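Long-range contacts in uncharacterized conserved protein YndB, AHSA1/START domain (Micromonospora chersina, PDB 6V04), which is of unknown function but, as a START/Bet v1-like protein of the dynemicin locus, probably takes part in dynemicin biosynthesis: residues A38-A46 with S53-G61; G193-D201 with T211-A219. All coordinates share one frame; numbering follows the deposited sequence.

Interaction 1. Residues A38-A46 with S53-G61; sequences AQWFGHLSA and STRVDFGDG
His43 and Asp57 form an antiparallel hydrogen-bonded pair: His43 N gives to Asp57 O at 2.9 Å, nearly straight at 171°, and Asp57 N gives back to His43 O. A third backbone bond, from Ser45 N to Arg55 O at 2.8 Å, lies just past strand 43-44. Between these bonds Leu44 faces Val56 in a non-hydrogen-bonded pair.

Hydroxyls extend the ladder past these bonds. Thr54 OG1 donates to Ala46 O at 2.8 Å and accepts from Ser45 OG at 3.1 Å. The Thr54 hydroxyl lies anti to its backbone N (chi1 -172°), which places it between Ser45 OG and Ala46 O.

In one of its two conformers Arg55 NH1 meets the anti lone pair of Asp57 OD2 in a salt bridge. Asp57 OD1 takes Gly59 N, closing an Asx turn where the strand ends.

On the face of Leu44 and Val56, Leu44 CD2 packs on Val56 CB. Val56 CG2 touches Phe41 CE2 at 3.8 Å, the two side chains crossing at about a right angle. The edge of Phe58 points at the face of Phe41, with CE1 over the ring centre and the planes at 90°, a T-shaped stack. Phe41 O lies at the edge of the Phe58 ring.

The arrangement is a short beta hairpin at the end of the antiparallel sheet of a Bet v1-like fold, entered from helix 34-40 through Phe41 and Gly42.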
# COMPACT_ATOMS: atom_id res chain seq x y z
N ALA A 38 -15.37 2.57 8.12
CA ALA A 38 -15.57 2.01 6.79
C ALA A 38 -16.22 2.98 5.82
O ALA A 38 -16.27 2.70 4.62
CB ALA A 38 -16.41 0.74 6.91
N GLN A 39 -16.73 4.12 6.30
CA GLN A 39 -17.34 5.08 5.40
C GLN A 39 -16.33 6.03 4.77
O GLN A 39 -16.66 6.69 3.78
CB GLN A 39 -18.41 5.90 6.13
CG GLN A 39 -19.47 5.06 6.82
CD GLN A 39 -20.16 4.12 5.88
OE1 GLN A 39 -20.24 2.91 6.13
NE2 GLN A 39 -20.68 4.66 4.79
N TRP A 40 -15.11 6.14 5.32
CA TRP A 40 -14.11 7.05 4.77
C TRP A 40 -12.71 6.46 4.66
O TRP A 40 -11.95 6.92 3.80
CB TRP A 40 -14.04 8.34 5.62
CG TRP A 40 -13.57 8.11 7.03
CD1 TRP A 40 -14.33 7.72 8.09
CD2 TRP A 40 -12.22 8.21 7.51
NE1 TRP A 40 -13.54 7.58 9.21
CE2 TRP A 40 -12.24 7.87 8.88
CE3 TRP A 40 -11.01 8.56 6.92
CZ2 TRP A 40 -11.08 7.89 9.67
CZ3 TRP A 40 -9.85 8.57 7.72
CH2 TRP A 40 -9.91 8.21 9.06
N PHE A 41 -12.34 5.47 5.48
CA PHE A 41 -10.97 4.97 5.55
C PHE A 41 -10.86 3.57 4.96
O PHE A 41 -10.22 3.39 3.92
CB PHE A 41 -10.50 5.01 7.01
CG PHE A 41 -9.06 4.60 7.20
CD1 PHE A 41 -8.04 5.29 6.57
CD2 PHE A 41 -8.72 3.56 8.06
CE1 PHE A 41 -6.71 4.92 6.77
CE2 PHE A 41 -7.40 3.19 8.26
CZ PHE A 41 -6.40 3.86 7.60
N GLY A 42 -11.43 2.58 5.62
CA GLY A 42 -11.28 1.20 5.20
C GLY A 42 -12.01 0.31 6.17
O GLY A 42 -12.62 0.77 7.14
N HIS A 43 -11.95 -0.99 5.90
CA HIS A 43 -12.68 -1.98 6.68
C HIS A 43 -11.77 -2.57 7.75
O HIS A 43 -10.79 -3.25 7.43
CB HIS A 43 -13.21 -3.09 5.78
CG HIS A 43 -13.84 -4.21 6.54
ND1 HIS A 43 -15.15 -4.17 6.97
CD2 HIS A 43 -13.33 -5.38 6.98
CE1 HIS A 43 -15.42 -5.27 7.64
NE2 HIS A 43 -14.34 -6.03 7.66
N LEU A 44 -12.11 -2.33 9.02
CA LEU A 44 -11.39 -2.90 10.14
C LEU A 44 -11.92 -4.29 10.46
O LEU A 44 -13.13 -4.48 10.58
CB LEU A 44 -11.55 -2.02 11.39
CG LEU A 44 -10.79 -0.70 11.41
CD1 LEU A 44 -11.26 0.18 12.56
CD2 LEU A 44 -9.32 -0.99 11.52
N SER A 45 -11.01 -5.26 10.66
CA SER A 45 -11.45 -6.59 11.08
C SER A 45 -11.97 -6.59 12.51
O SER A 45 -12.77 -7.47 12.88
CB SER A 45 -10.30 -7.59 10.95
OG SER A 45 -9.20 -7.23 11.78
N ALA A 46 -11.54 -5.63 13.32
CA ALA A 46 -11.94 -5.49 14.71
C ALA A 46 -11.62 -4.07 15.12
O ALA A 46 -10.70 -3.47 14.55
CB ALA A 46 -11.20 -6.49 15.61
N SER A 53 -4.11 -6.90 18.16
CA SER A 53 -3.86 -6.78 16.74
C SER A 53 -5.18 -6.64 15.98
O SER A 53 -6.23 -7.12 16.43
CB SER A 53 -3.08 -7.98 16.22
OG SER A 53 -3.80 -9.19 16.41
N THR A 54 -5.12 -5.96 14.84
CA THR A 54 -6.24 -5.89 13.93
C THR A 54 -5.70 -5.70 12.51
O THR A 54 -4.49 -5.79 12.27
CB THR A 54 -7.23 -4.80 14.36
OG1 THR A 54 -8.43 -4.88 13.57
CG2 THR A 54 -6.64 -3.42 14.25
N ARG A 55 -6.60 -5.40 11.58
CA ARG A 55 -6.26 -5.33 10.16
C ARG A 55 -7.24 -4.39 9.49
O ARG A 55 -8.44 -4.45 9.75
CB ARG A 55 -6.35 -6.74 9.55
CG ARG A 55 -5.86 -6.89 8.12
CD ARG A 55 -6.03 -8.36 7.73
NE ARG A 55 -5.60 -8.69 6.38
CZ ARG A 55 -6.31 -8.47 5.28
NH1 ARG A 55 -7.49 -7.88 5.36
NH2 ARG A 55 -5.83 -8.83 4.10
N VAL A 56 -6.74 -3.53 8.60
CA VAL A 56 -7.59 -2.66 7.80
C VAL A 56 -7.41 -3.04 6.34
O VAL A 56 -6.29 -3.25 5.87
CB VAL A 56 -7.32 -1.17 8.03
CG1 VAL A 56 -5.93 -0.77 7.57
CG2 VAL A 56 -8.39 -0.34 7.32
N ASP A 57 -8.53 -3.19 5.64
CA ASP A 57 -8.56 -3.65 4.26
C ASP A 57 -9.28 -2.60 3.43
O ASP A 57 -10.34 -2.12 3.83
CB ASP A 57 -9.29 -5.00 4.20
CG ASP A 57 -9.12 -5.69 2.89
OD1 ASP A 57 -9.58 -5.13 1.87
OD2 ASP A 57 -8.52 -6.78 2.88
N PHE A 58 -8.70 -2.23 2.28
CA PHE A 58 -9.27 -1.17 1.47
C PHE A 58 -10.16 -1.69 0.35
O PHE A 58 -10.78 -0.88 -0.34
CB PHE A 58 -8.15 -0.28 0.93
CG PHE A 58 -7.35 0.34 2.03
CD1 PHE A 58 -7.90 1.31 2.83
CD2 PHE A 58 -6.09 -0.13 2.32
CE1 PHE A 58 -7.19 1.86 3.88
CE2 PHE A 58 -5.35 0.42 3.37
CZ PHE A 58 -5.92 1.40 4.15
N GLY A 59 -10.27 -3.00 0.20
CA GLY A 59 -11.22 -3.58 -0.73
C GLY A 59 -10.70 -3.76 -2.13
O GLY A 59 -11.47 -4.22 -3.01
N ASP A 60 -9.42 -3.47 -2.36
CA ASP A 60 -8.80 -3.49 -3.68
C ASP A 60 -7.54 -4.33 -3.71
O ASP A 60 -6.78 -4.24 -4.69
CB ASP A 60 -8.50 -2.06 -4.16
CG ASP A 60 -7.53 -1.33 -3.27
OD1 ASP A 60 -7.10 -1.93 -2.27
OD2 ASP A 60 -7.22 -0.17 -3.60
N GLY A 61 -7.28 -5.13 -2.69
CA GLY A 61 -6.04 -5.86 -2.55
C GLY A 61 -5.11 -5.28 -1.51
O GLY A 61 -4.26 -6.01 -0.99

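Interaction 2. Residues G193-D201 with T211-A219; sequences GPRRFTLRD and TFAVEIPGA
Ala213 N gives to Arg200 O at 2.8 Å, nearly straight at 170°, and Arg200 N returns a bond to Ala213 O. The backbones are antiparallel, and Glu215 N gives to Thr198 O at 2.9 Å. Beyond them water takes over: one molecule links Thr198 N to Glu215 O, another joins Asp201 O and Thr211 OG1.

Glu215 OE2 is met by Arg200 NE at 2.9 Å in a salt bridge. The hydrogen bond within it is weak, as its N-H...O angle is only 122°, and the guanidinium and carboxylate planes stand 89° apart. Arg200 gets there through a chain bent at chi2 and chi3, and it is poorly ordered. Glu215 OE1 lies against Thr198 CB at 3.5 Å, and the two side chains run side by side.

On the face of Leu199 and Val214 the contact is apolar. Leu199 CD1 lies over the Phe212 ring, 4.1 Å from its centroid, a CH-pi contact. Phe197 CB packs on Val214 CG1 at 3.5 Å, and the Phe197 ring reaches Ile216 CD1 and Pro217 CD. Helix 252-277 covers Phe197, Phe212 and Ile216.

The hairpin is thus two-sided: an apolar face turned to the helix, and a polar face whose loose ion pair probably adds less than the backbone bonds.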
# COMPACT_ATOMS: atom_id res chain seq x y z
N GLY A 193 -9.31 -15.45 -14.10
CA GLY A 193 -8.54 -15.35 -15.32
C GLY A 193 -8.54 -13.92 -15.82
O GLY A 193 -9.34 -13.09 -15.36
N PRO A 194 -7.64 -13.59 -16.76
CA PRO A 194 -6.62 -14.45 -17.36
C PRO A 194 -5.53 -14.85 -16.36
O PRO A 194 -5.40 -14.18 -15.35
CB PRO A 194 -6.02 -13.56 -18.47
CG PRO A 194 -6.95 -12.38 -18.60
CD PRO A 194 -7.60 -12.21 -17.28
N ARG A 195 -4.79 -15.92 -16.64
CA ARG A 195 -3.64 -16.33 -15.84
C ARG A 195 -2.31 -15.93 -16.46
O ARG A 195 -1.39 -15.54 -15.74
CB ARG A 195 -3.68 -17.85 -15.65
CG ARG A 195 -2.51 -18.42 -14.90
CD ARG A 195 -2.85 -19.82 -14.38
NE ARG A 195 -3.88 -19.81 -13.36
CZ ARG A 195 -4.22 -20.86 -12.62
NH1 ARG A 195 -3.59 -22.02 -12.79
NH2 ARG A 195 -5.17 -20.76 -11.70
N ARG A 196 -2.19 -15.98 -17.78
CA ARG A 196 -0.94 -15.73 -18.50
C ARG A 196 -0.99 -14.38 -19.18
O ARG A 196 -1.90 -14.12 -19.99
CB ARG A 196 -0.71 -16.84 -19.53
CG ARG A 196 0.47 -16.67 -20.45
CD ARG A 196 0.49 -17.76 -21.53
NE ARG A 196 0.50 -19.10 -20.95
CZ ARG A 196 1.59 -19.81 -20.71
NH1 ARG A 196 2.80 -19.33 -20.99
NH2 ARG A 196 1.48 -21.02 -20.19
N PHE A 197 -0.03 -13.51 -18.88
CA PHE A 197 0.07 -12.19 -19.47
C PHE A 197 1.39 -12.03 -20.20
O PHE A 197 2.44 -12.48 -19.72
CB PHE A 197 -0.05 -11.11 -18.38
CG PHE A 197 -1.37 -11.13 -17.68
CD1 PHE A 197 -1.60 -12.00 -16.63
CD2 PHE A 197 -2.39 -10.29 -18.08
CE1 PHE A 197 -2.83 -12.04 -15.99
CE2 PHE A 197 -3.62 -10.32 -17.45
CZ PHE A 197 -3.84 -11.19 -16.40
N THR A 198 1.34 -11.36 -21.35
CA THR A 198 2.54 -11.08 -22.12
C THR A 198 3.39 -10.01 -21.43
O THR A 198 2.90 -8.93 -21.08
CB THR A 198 2.18 -10.61 -23.52
OG1 THR A 198 1.45 -11.65 -24.20
CG2 THR A 198 3.43 -10.29 -24.31
N LEU A 199 4.68 -10.29 -21.29
CA LEU A 199 5.65 -9.38 -20.70
C LEU A 199 6.50 -8.83 -21.83
O LEU A 199 6.97 -9.59 -22.69
CB LEU A 199 6.49 -10.12 -19.66
CG LEU A 199 7.42 -9.28 -18.78
CD1 LEU A 199 7.70 -9.98 -17.47
CD2 LEU A 199 8.72 -9.02 -19.52
N ARG A 200 6.69 -7.51 -21.84
CA ARG A 200 7.43 -6.82 -22.90
C ARG A 200 8.43 -5.85 -22.28
O ARG A 200 8.30 -5.41 -21.14
CB ARG A 200 6.52 -6.02 -23.83
CG ARG A 200 5.41 -6.80 -24.50
CD ARG A 200 5.92 -7.78 -25.56
NE ARG A 200 5.02 -7.85 -26.71
CZ ARG A 200 4.91 -8.89 -27.53
NH1 ARG A 200 5.63 -9.98 -27.33
NH2 ARG A 200 4.06 -8.84 -28.55
N ASP A 201 9.42 -5.47 -23.10
CA ASP A 201 10.35 -4.38 -22.76
C ASP A 201 11.09 -4.63 -21.45
O ASP A 201 11.31 -3.72 -20.65
CB ASP A 201 9.61 -3.05 -22.72
CG ASP A 201 9.01 -2.68 -24.07
OD1 ASP A 201 9.62 -3.01 -25.11
OD2 ASP A 201 7.92 -2.06 -24.10
N THR A 211 12.64 -2.63 -15.11
CA THR A 211 11.38 -2.16 -15.66
C THR A 211 10.90 -3.15 -16.71
O THR A 211 11.69 -3.82 -17.38
CB THR A 211 11.48 -0.76 -16.27
OG1 THR A 211 12.44 -0.73 -17.33
CG2 THR A 211 11.92 0.24 -15.21
N PHE A 212 9.58 -3.25 -16.82
CA PHE A 212 8.97 -4.03 -17.88
C PHE A 212 7.51 -3.63 -17.98
O PHE A 212 6.97 -2.95 -17.11
CB PHE A 212 9.13 -5.56 -17.68
CG PHE A 212 8.58 -6.07 -16.38
CD1 PHE A 212 7.27 -6.49 -16.28
CD2 PHE A 212 9.38 -6.18 -15.25
CE1 PHE A 212 6.77 -6.98 -15.09
CE2 PHE A 212 8.89 -6.65 -14.06
CZ PHE A 212 7.58 -7.06 -13.97
N ALA A 213 6.88 -4.08 -19.06
CA ALA A 213 5.48 -3.80 -19.32
C ALA A 213 4.73 -5.12 -19.31
O ALA A 213 5.28 -6.16 -19.68
CB ALA A 213 5.30 -3.11 -20.67
N VAL A 214 3.49 -5.08 -18.83
CA VAL A 214 2.60 -6.24 -18.89
C VAL A 214 1.38 -5.87 -19.72
O VAL A 214 0.65 -4.93 -19.38
CB VAL A 214 2.21 -6.73 -17.49
CG1 VAL A 214 1.32 -7.96 -17.61
CG2 VAL A 214 3.45 -7.06 -16.68
N GLU A 215 1.17 -6.61 -20.80
CA GLU A 215 0.02 -6.40 -21.67
C GLU A 215 -1.20 -7.02 -21.03
O GLU A 215 -1.12 -8.08 -20.41
CB GLU A 215 0.25 -7.06 -23.03
CG GLU A 215 1.41 -6.55 -23.82
CD GLU A 215 1.50 -7.20 -25.19
OE1 GLU A 215 0.68 -8.10 -25.48
OE2 GLU A 215 2.38 -6.80 -25.97
N ILE A 216 -2.35 -6.37 -21.22
CA ILE A 216 -3.63 -6.82 -20.70
C ILE A 216 -4.54 -7.13 -21.88
O ILE A 216 -4.82 -6.23 -22.69
CB ILE A 216 -4.27 -5.77 -19.78
CG1 ILE A 216 -3.29 -5.37 -18.65
CG2 ILE A 216 -5.59 -6.27 -19.24
CD1 ILE A 216 -2.91 -6.52 -17.72
N PRO A 217 -5.04 -8.36 -22.03
CA PRO A 217 -5.95 -8.66 -23.14
C PRO A 217 -7.13 -7.70 -23.18
O PRO A 217 -7.82 -7.48 -22.17
CB PRO A 217 -6.39 -10.09 -22.85
CG PRO A 217 -5.29 -10.67 -22.02
CD PRO A 217 -4.81 -9.54 -21.18
N GLY A 218 -7.35 -7.10 -24.35
CA GLY A 218 -8.47 -6.22 -24.57
C GLY A 218 -8.18 -4.75 -24.33
O GLY A 218 -9.01 -3.91 -24.70
N ALA A 219 -7.04 -4.42 -23.74
CA ALA A 219 -6.79 -3.09 -23.22
C ALA A 219 -6.21 -2.15 -24.26
O ALA A 219 -5.53 -2.57 -25.20
CB ALA A 219 -5.84 -3.17 -22.03
O HOH W 1 -1.24 -10.34 -22.07
O HOH W 2 11.20 -1.29 -19.66

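Overall arrangement
The two contacts are matching kinds of structure in the two halves of the chain. Each is an antiparallel hairpin in a seven-stranded sheet, and both sheets have the strand order 1-7-6-5-4-3-2. The places differ: interaction 1 pairs the second and third strands at the sheet's end, whereas interaction 2 pairs the fourth and fifth. Their centres are 29 Å apart and their nearest atoms about 14 Å apart, so they do not touch. Helix 252-277 is a shared neighbour: Arg256 and Arg259 bond to Gly59 and Asp60, while Leu258 and Trp266 pack on interaction 2. Both contacts lie away from the magnesium site at Gln149, but the side chain of Phe58 is about 12 Å from a bound sodium ion.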